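Local coordinates for protein transcriptional regulator, LacI family (Lactobacillus brevis, PDB 3JY6) that probably binds DNA at cis-regulatory sites as a LacI-family transcription factor, this construct being its periplasmic-binding-protein-like domain, at residues A[183-194]-A[211-222]. Residues are numbered along the deposited sequence; the frame is centred on the assembly and turned at random.
Sequences TVAFALKERWLL and VTATGFADTDFI
Just past the ends of the paired strands, the carboxylate of E190 reaches across to the backbone of D218 and T219; E190, F216 and T214 bury the most surface here. OE2 of E190 takes the backbone N-H of T219 at 2.8 Å on its syn lone pair, an almost straight bond (171°), while D218 N, 2.7 Å from the same OE2, and T219 OG1 add weaker bonds. With chi1 at -176° CG points away from the backbone N, and a bend at chi2 carries the carboxylate past A217 to those amides. With an alanine here the carboxylate is gone, and the T219 amide would probably be left without its acceptor and loop 217-219 freer to shift.

Before this point in both segments, the strands pair in parallel from T183 with V211 to A187 with G215, and F216 N closes the pairing on A187 O at 3.2 Å. That oxygen also lies at the edge of the F216 ring, in its plane, and R142 makes a cation-pi contact with the ring. T214 sets its methyl CG2 over one face of the F186 ring, a CH-pi contact 3.9 Å from the centroid, while F216 CE2 comes to that ring's edge, 3.7 Å from F186 CE2. G215 has backbone angles that call for glycine. L193 CD2 meets I222 CG2 at 3.6 Å, and L194 CD2 meets I222 CG1, the side chains crossing at about a right angle.

In this periplasmic-binding-protein fold, 211-215 is the outermost strand of a four-stranded parallel sheet, with 183-187 between it and strand 125-131. Helix 107-119 covers the V184, F186 and T214 face, and F221 packs on L194 of the second subunit.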
ATOM      1  N   THR A 183     -17.029  10.331 -23.497  1.00 23.82           N
ATOM      2  CA  THR A 183     -16.115   9.234 -23.225  1.00 22.81           C
ATOM      3  C   THR A 183     -15.853   8.921 -21.758  1.00 21.79           C
ATOM      4  O   THR A 183     -15.798   9.824 -20.926  1.00 20.61           O
ATOM      5  CB  THR A 183     -14.754   9.533 -23.889  1.00 23.91           C
ATOM      6  OG1 THR A 183     -14.958   9.806 -25.277  1.00 24.24           O
ATOM      7  CG2 THR A 183     -13.796   8.350 -23.734  1.00 24.86           C
ATOM      8  N   VAL A 184     -15.678   7.631 -21.464  1.00 21.54           N
ATOM      9  CA  VAL A 184     -15.341   7.164 -20.119  1.00 21.97           C
ATOM     10  C   VAL A 184     -13.983   6.467 -20.204  1.00 21.79           C
ATOM     11  O   VAL A 184     -13.827   5.505 -20.969  1.00 20.60           O
ATOM     12  CB  VAL A 184     -16.261   6.050 -19.581  1.00 23.27           C
ATOM     13  CG1 VAL A 184     -16.457   6.225 -18.087  1.00 24.12           C
ATOM     14  CG2 VAL A 184     -17.537   5.975 -20.348  1.00 23.56           C
ATOM     15  N   ALA A 185     -13.015   6.939 -19.430  1.00 19.72           N
ATOM     16  CA  ALA A 185     -11.711   6.292 -19.391  1.00 19.17           C
ATOM     17  C   ALA A 185     -11.931   5.250 -18.280  1.00 19.77           C
ATOM     18  O   ALA A 185     -12.193   5.614 -17.132  1.00 18.38           O
ATOM     19  CB  ALA A 185     -10.630   7.292 -19.004  1.00 16.70           C
ATOM     20  N   PHE A 186     -11.852   3.967 -18.632  1.00 18.79           N
ATOM     21  CA  PHE A 186     -12.101   2.869 -17.690  1.00 18.52           C
ATOM     22  C   PHE A 186     -10.825   2.061 -17.387  1.00 18.55           C
ATOM     23  O   PHE A 186     -10.333   1.309 -18.227  1.00 17.59           O
ATOM     24  CB  PHE A 186     -13.188   1.974 -18.305  1.00 16.99           C
ATOM     25  CG  PHE A 186     -13.935   1.091 -17.323  1.00 15.26           C
ATOM     26  CD1 PHE A 186     -15.270   0.769 -17.575  1.00 13.78           C
ATOM     27  CD2 PHE A 186     -13.310   0.522 -16.222  1.00 13.48           C
ATOM     28  CE1 PHE A 186     -15.970  -0.106 -16.751  1.00 14.99           C
ATOM     29  CE2 PHE A 186     -13.993  -0.353 -15.390  1.00 13.40           C
ATOM     30  CZ  PHE A 186     -15.327  -0.671 -15.653  1.00 16.55           C
ATOM     31  N   ALA A 187     -10.292   2.239 -16.183  1.00 17.71           N
ATOM     32  CA  ALA A 187      -9.091   1.528 -15.755  1.00 18.78           C
ATOM     33  C   ALA A 187      -9.487   0.169 -15.176  1.00 19.60           C
ATOM     34  O   ALA A 187     -10.343   0.082 -14.296  1.00 20.02           O
ATOM     35  CB  ALA A 187      -8.340   2.354 -14.705  1.00 18.43           C
ATOM     36  N   LEU A 188      -8.866  -0.890 -15.683  1.00 20.64           N
ATOM     37  CA  LEU A 188      -9.144  -2.238 -15.210  1.00 21.93           C
ATOM     38  C   LEU A 188      -8.347  -2.585 -13.960  1.00 22.21           C
ATOM     39  O   LEU A 188      -8.630  -3.576 -13.293  1.00 23.93           O
ATOM     40  CB  LEU A 188      -8.855  -3.250 -16.316  1.00 22.88           C
ATOM     41  CG  LEU A 188     -10.073  -3.742 -17.106  1.00 25.86           C
ATOM     42  CD1 LEU A 188     -11.014  -2.592 -17.436  1.00 25.14           C
ATOM     43  CD2 LEU A 188      -9.584  -4.449 -18.352  1.00 24.96           C
ATOM     44  N   LYS A 189      -7.367  -1.753 -13.629  1.00 23.02           N
ATOM     45  CA  LYS A 189      -6.539  -1.986 -12.454  1.00 24.82           C
ATOM     46  C   LYS A 189      -6.298  -0.676 -11.729  1.00 23.50           C
ATOM     47  O   LYS A 189      -6.114   0.370 -12.350  1.00 24.50           O
ATOM     48  CB  LYS A 189      -5.201  -2.624 -12.860  1.00 28.80           C
ATOM     49  CG  LYS A 189      -4.376  -3.137 -11.684  1.00 32.28           C
ATOM     50  CD  LYS A 189      -3.062  -3.784 -12.127  1.00 33.58           C
ATOM     51  CE  LYS A 189      -2.277  -4.326 -10.921  1.00 36.75           C
ATOM     52  NZ  LYS A 189      -0.986  -4.987 -11.302  1.00 37.43           N
ATOM     53  N   GLU A 190      -6.284  -0.739 -10.405  1.00 23.10           N
ATOM     54  CA  GLU A 190      -6.093   0.443  -9.582  1.00 22.54           C
ATOM     55  C   GLU A 190      -4.861   1.306  -9.914  1.00 22.62           C
ATOM     56  O   GLU A 190      -4.971   2.534 -10.015  1.00 21.54           O
ATOM     57  CB  GLU A 190      -6.082   0.023  -8.104  1.00 22.10           C
ATOM     58  CG  GLU A 190      -5.980   1.174  -7.118  1.00 23.04           C
ATOM     59  CD  GLU A 190      -6.725   0.914  -5.811  1.00 25.70           C
ATOM     60  OE1 GLU A 190      -6.558  -0.166  -5.197  1.00 28.38           O
ATOM     61  OE2 GLU A 190      -7.485   1.805  -5.390  1.00 26.41           O
ATOM     62  N   ARG A 191      -3.702   0.681 -10.098  1.00 21.40           N
ATOM     63  CA  ARG A 191      -2.478   1.433 -10.381  1.00 22.01           C
ATOM     64  C   ARG A 191      -2.573   2.375 -11.570  1.00 20.58           C
ATOM     65  O   ARG A 191      -2.069   3.495 -11.520  1.00 21.44           O
ATOM     66  CB  ARG A 191      -1.299   0.478 -10.584  1.00 23.52           C
ATOM     67  CG  ARG A 191      -1.513  -0.555 -11.672  1.00 26.12           C
ATOM     68  CD  ARG A 191      -0.327  -1.517 -11.724  1.00 27.22           C
ATOM     69  NE  ARG A 191       0.904  -0.813 -12.068  1.00 30.48           N
ATOM     70  CZ  ARG A 191       2.099  -1.389 -12.158  1.00 30.63           C
ATOM     71  NH1 ARG A 191       2.226  -2.692 -11.927  1.00 29.74           N
ATOM     72  NH2 ARG A 191       3.166  -0.666 -12.475  1.00 30.86           N
ATOM     73  N   TRP A 192      -3.210   1.921 -12.641  1.00 20.24           N
ATOM     74  CA  TRP A 192      -3.357   2.739 -13.836  1.00 20.47           C
ATOM     75  C   TRP A 192      -4.238   3.953 -13.566  1.00 20.47           C
ATOM     76  O   TRP A 192      -3.968   5.044 -14.065  1.00 19.92           O
ATOM     77  CB  TRP A 192      -3.932   1.889 -14.967  1.00 23.13           C
ATOM     78  CG  TRP A 192      -3.051   0.708 -15.328  1.00 24.37           C
ATOM     79  CD1 TRP A 192      -3.462  -0.548 -15.664  1.00 26.45           C
ATOM     80  CD2 TRP A 192      -1.618   0.681 -15.364  1.00 24.66           C
ATOM     81  NE1 TRP A 192      -2.371  -1.363 -15.903  1.00 25.29           N
ATOM     82  CE2 TRP A 192      -1.230  -0.630 -15.731  1.00 26.25           C
ATOM     83  CE3 TRP A 192      -0.619   1.640 -15.132  1.00 27.78           C
ATOM     84  CZ2 TRP A 192       0.117  -1.013 -15.855  1.00 27.12           C
ATOM     85  CZ3 TRP A 192       0.725   1.258 -15.256  1.00 28.43           C
ATOM     86  CH2 TRP A 192       1.074  -0.059 -15.618  1.00 26.47           C
ATOM     87  N   LEU A 193      -5.282   3.771 -12.761  1.00 19.47           N
ATOM     88  CA  LEU A 193      -6.168   4.880 -12.436  1.00 20.32           C
ATOM     89  C   LEU A 193      -5.386   5.889 -11.597  1.00 21.26           C
ATOM     90  O   LEU A 193      -5.487   7.098 -11.805  1.00 22.60           O
ATOM     91  CB  LEU A 193      -7.405   4.357 -11.678  1.00 22.10           C
ATOM     92  CG  LEU A 193      -8.596   5.290 -11.437  1.00 24.67           C
ATOM     93  CD1 LEU A 193      -9.866   4.470 -11.320  1.00 23.77           C
ATOM     94  CD2 LEU A 193      -8.370   6.120 -10.174  1.00 26.79           C
ATOM     95  N   LEU A 194      -4.568   5.381 -10.678  1.00 21.54           N
ATOM     96  CA  LEU A 194      -3.787   6.235  -9.787  1.00 23.83           C
ATOM     97  C   LEU A 194      -2.642   6.945 -10.485  1.00 22.77           C
ATOM     98  O   LEU A 194      -2.303   8.060 -10.128  1.00 23.83           O
ATOM     99  CB  LEU A 194      -3.212   5.419  -8.615  1.00 27.19           C
ATOM    100  CG  LEU A 194      -4.174   4.653  -7.704  1.00 29.21           C
ATOM    101  CD1 LEU A 194      -3.382   3.768  -6.763  1.00 29.77           C
ATOM    102  CD2 LEU A 194      -5.039   5.625  -6.923  1.00 31.07           C
ATOM    103  N   VAL A 211     -16.135  13.969 -20.940  1.00 21.83           N
ATOM    104  CA  VAL A 211     -15.193  12.918 -20.573  1.00 20.07           C
ATOM    105  C   VAL A 211     -15.211  12.668 -19.069  1.00 19.32           C
ATOM    106  O   VAL A 211     -15.000  13.585 -18.277  1.00 18.37           O
ATOM    107  CB  VAL A 211     -13.754  13.295 -20.948  1.00 21.44           C
ATOM    108  CG1 VAL A 211     -12.805  12.168 -20.543  1.00 19.61           C
ATOM    109  CG2 VAL A 211     -13.660  13.584 -22.425  1.00 20.36           C
ATOM    110  N   THR A 212     -15.465  11.428 -18.670  1.00 18.74           N
ATOM    111  CA  THR A 212     -15.462  11.085 -17.252  1.00 18.85           C
ATOM    112  C   THR A 212     -14.504   9.899 -17.063  1.00 18.87           C
ATOM    113  O   THR A 212     -13.832   9.490 -18.004  1.00 18.57           O
ATOM    114  CB  THR A 212     -16.894  10.734 -16.741  1.00 17.06           C
ATOM    115  OG1 THR A 212     -16.882  10.682 -15.312  1.00 17.01           O
ATOM    116  CG2 THR A 212     -17.353   9.389 -17.275  1.00 18.97           C
ATOM    117  N   ALA A 213     -14.419   9.348 -15.860  1.00 17.95           N
ATOM    118  CA  ALA A 213     -13.514   8.221 -15.655  1.00 17.57           C
ATOM    119  C   ALA A 213     -13.929   7.366 -14.484  1.00 18.78           C
ATOM    120  O   ALA A 213     -14.495   7.858 -13.516  1.00 19.83           O
ATOM    121  CB  ALA A 213     -12.090   8.713 -15.444  1.00 19.02           C
ATOM    122  N   THR A 214     -13.616   6.079 -14.574  1.00 18.42           N
ATOM    123  CA  THR A 214     -13.954   5.132 -13.537  1.00 18.01           C
ATOM    124  C   THR A 214     -12.930   4.008 -13.593  1.00 17.45           C
ATOM    125  O   THR A 214     -11.960   4.071 -14.350  1.00 13.22           O
ATOM    126  CB  THR A 214     -15.341   4.541 -13.802  1.00 20.21           C
ATOM    127  OG1 THR A 214     -15.726   3.679 -12.718  1.00 19.17           O
ATOM    128  CG2 THR A 214     -15.318   3.754 -15.112  1.00 21.41           C
ATOM    129  N   GLY A 215     -13.173   2.969 -12.808  1.00 16.53           N
ATOM    130  CA  GLY A 215     -12.280   1.832 -12.792  1.00 16.97           C
ATOM    131  C   GLY A 215     -12.413   1.037 -11.508  1.00 17.78           C
ATOM    132  O   GLY A 215     -13.209   1.384 -10.627  1.00 14.79           O
ATOM    133  N   PHE A 216     -11.638  -0.040 -11.418  1.00 17.60           N
ATOM    134  CA  PHE A 216     -11.617  -0.881 -10.228  1.00 18.70           C
ATOM    135  C   PHE A 216     -10.544  -0.268  -9.341  1.00 19.18           C
ATOM    136  O   PHE A 216      -9.363  -0.269  -9.699  1.00 19.29           O
ATOM    137  CB  PHE A 216     -11.255  -2.316 -10.604  1.00 18.22           C
ATOM    138  CG  PHE A 216     -12.338  -3.031 -11.360  1.00 19.20           C
ATOM    139  CD1 PHE A 216     -13.133  -3.981 -10.725  1.00 18.02           C
ATOM    140  CD2 PHE A 216     -12.571  -2.748 -12.707  1.00 17.91           C
ATOM    141  CE1 PHE A 216     -14.149  -4.644 -11.418  1.00 18.54           C
ATOM    142  CE2 PHE A 216     -13.579  -3.401 -13.403  1.00 17.32           C
ATOM    143  CZ  PHE A 216     -14.371  -4.353 -12.760  1.00 16.89           C
ATOM    144  N   ALA A 217     -10.964   0.271  -8.199  1.00 20.33           N
ATOM    145  CA  ALA A 217     -10.063   0.920  -7.260  1.00 22.00           C
ATOM    146  C   ALA A 217     -10.701   0.942  -5.877  1.00 24.24           C
ATOM    147  O   ALA A 217     -11.888   1.213  -5.750  1.00 23.44           O
ATOM    148  CB  ALA A 217      -9.783   2.345  -7.720  1.00 25.07           C
ATOM    149  N   ASP A 218      -9.912   0.670  -4.843  1.00 26.17           N
ATOM    150  CA  ASP A 218     -10.447   0.660  -3.487  1.00 28.73           C
ATOM    151  C   ASP A 218      -9.875   1.749  -2.578  1.00 30.66           C
ATOM    152  O   ASP A 218     -10.452   2.053  -1.532  1.00 29.52           O
ATOM    153  CB  ASP A 218     -10.250  -0.729  -2.870  1.00 29.41           C
ATOM    154  CG  ASP A 218     -11.066  -1.804  -3.587  1.00 33.15           C
ATOM    155  OD1 ASP A 218     -12.307  -1.838  -3.403  1.00 35.02           O
ATOM    156  OD2 ASP A 218     -10.473  -2.606  -4.346  1.00 32.40           O
ATOM    157  N   THR A 219      -8.759   2.346  -2.984  1.00 32.90           N
ATOM    158  CA  THR A 219      -8.131   3.398  -2.205  1.00 37.00           C
ATOM    159  C   THR A 219      -9.059   4.610  -2.040  1.00 38.51           C
ATOM    160  O   THR A 219      -9.716   5.036  -2.991  1.00 39.04           O
ATOM    161  CB  THR A 219      -6.844   3.861  -2.866  1.00 38.52           C
ATOM    162  OG1 THR A 219      -5.815   2.871  -2.716  1.00 39.49           O
ATOM    163  CG2 THR A 219      -6.418   5.106  -2.233  1.00 40.64           C
ATOM    164  N   ASP A 220      -9.084   5.181  -0.840  1.00 40.74           N
ATOM    165  CA  ASP A 220      -9.947   6.320  -0.552  1.00 42.38           C
ATOM    166  C   ASP A 220      -9.485   7.641  -1.135  1.00 43.19           C
ATOM    167  O   ASP A 220     -10.267   8.375  -1.726  1.00 43.69           O
ATOM    168  CB  ASP A 220     -10.068   6.546   0.953  1.00 45.06           C
ATOM    169  CG  ASP A 220     -10.243   5.271   1.735  1.00 46.93           C
ATOM    170  OD1 ASP A 220     -11.287   4.610   1.575  1.00 47.66           O
ATOM    171  OD2 ASP A 220      -9.331   4.931   2.522  1.00 48.64           O
ATOM    172  N   PHE A 221      -8.216   7.978  -0.954  1.00 43.19           N
ATOM    173  CA  PHE A 221      -7.810   9.290  -1.449  1.00 41.85           C
ATOM    174  C   PHE A 221      -8.152   9.656  -2.893  1.00 41.31           C
ATOM    175  O   PHE A 221      -8.262  10.836  -3.217  1.00 42.14           O
ATOM    176  CB  PHE A 221      -6.331   9.547  -1.148  1.00 42.43           C
ATOM    177  CG  PHE A 221      -5.422   8.488  -1.645  1.00 41.42           C
ATOM    178  CD1 PHE A 221      -4.954   8.539  -2.956  1.00 41.33           C
ATOM    179  CD2 PHE A 221      -5.000   7.468  -0.796  1.00 40.07           C
ATOM    180  CE1 PHE A 221      -4.078   7.576  -3.455  1.00 42.53           C
ATOM    181  CE2 PHE A 221      -4.123   6.483  -1.263  1.00 39.41           C
ATOM    182  CZ  PHE A 221      -3.646   6.542  -2.608  1.00 40.46           C
ATOM    183  N   ILE A 222      -8.344   8.692  -3.781  1.00 40.67           N
ATOM    184  CA  ILE A 222      -8.713   9.109  -5.145  1.00 40.41           C
ATOM    185  C   ILE A 222     -10.172   9.443  -5.094  1.00 40.33           C
ATOM    186  O   ILE A 222     -10.672  10.202  -5.921  1.00 40.05           O
ATOM    187  CB  ILE A 222      -8.759   8.009  -6.135  1.00 41.76           C
ATOM    188  CG1 ILE A 222      -7.978   6.826  -5.588  1.00 39.42           C
ATOM    189  CG2 ILE A 222      -8.396   8.566  -7.494  1.00 41.94           C
ATOM    190  CD1 ILE A 222      -8.615   5.534  -6.039  1.00 36.39           C
TER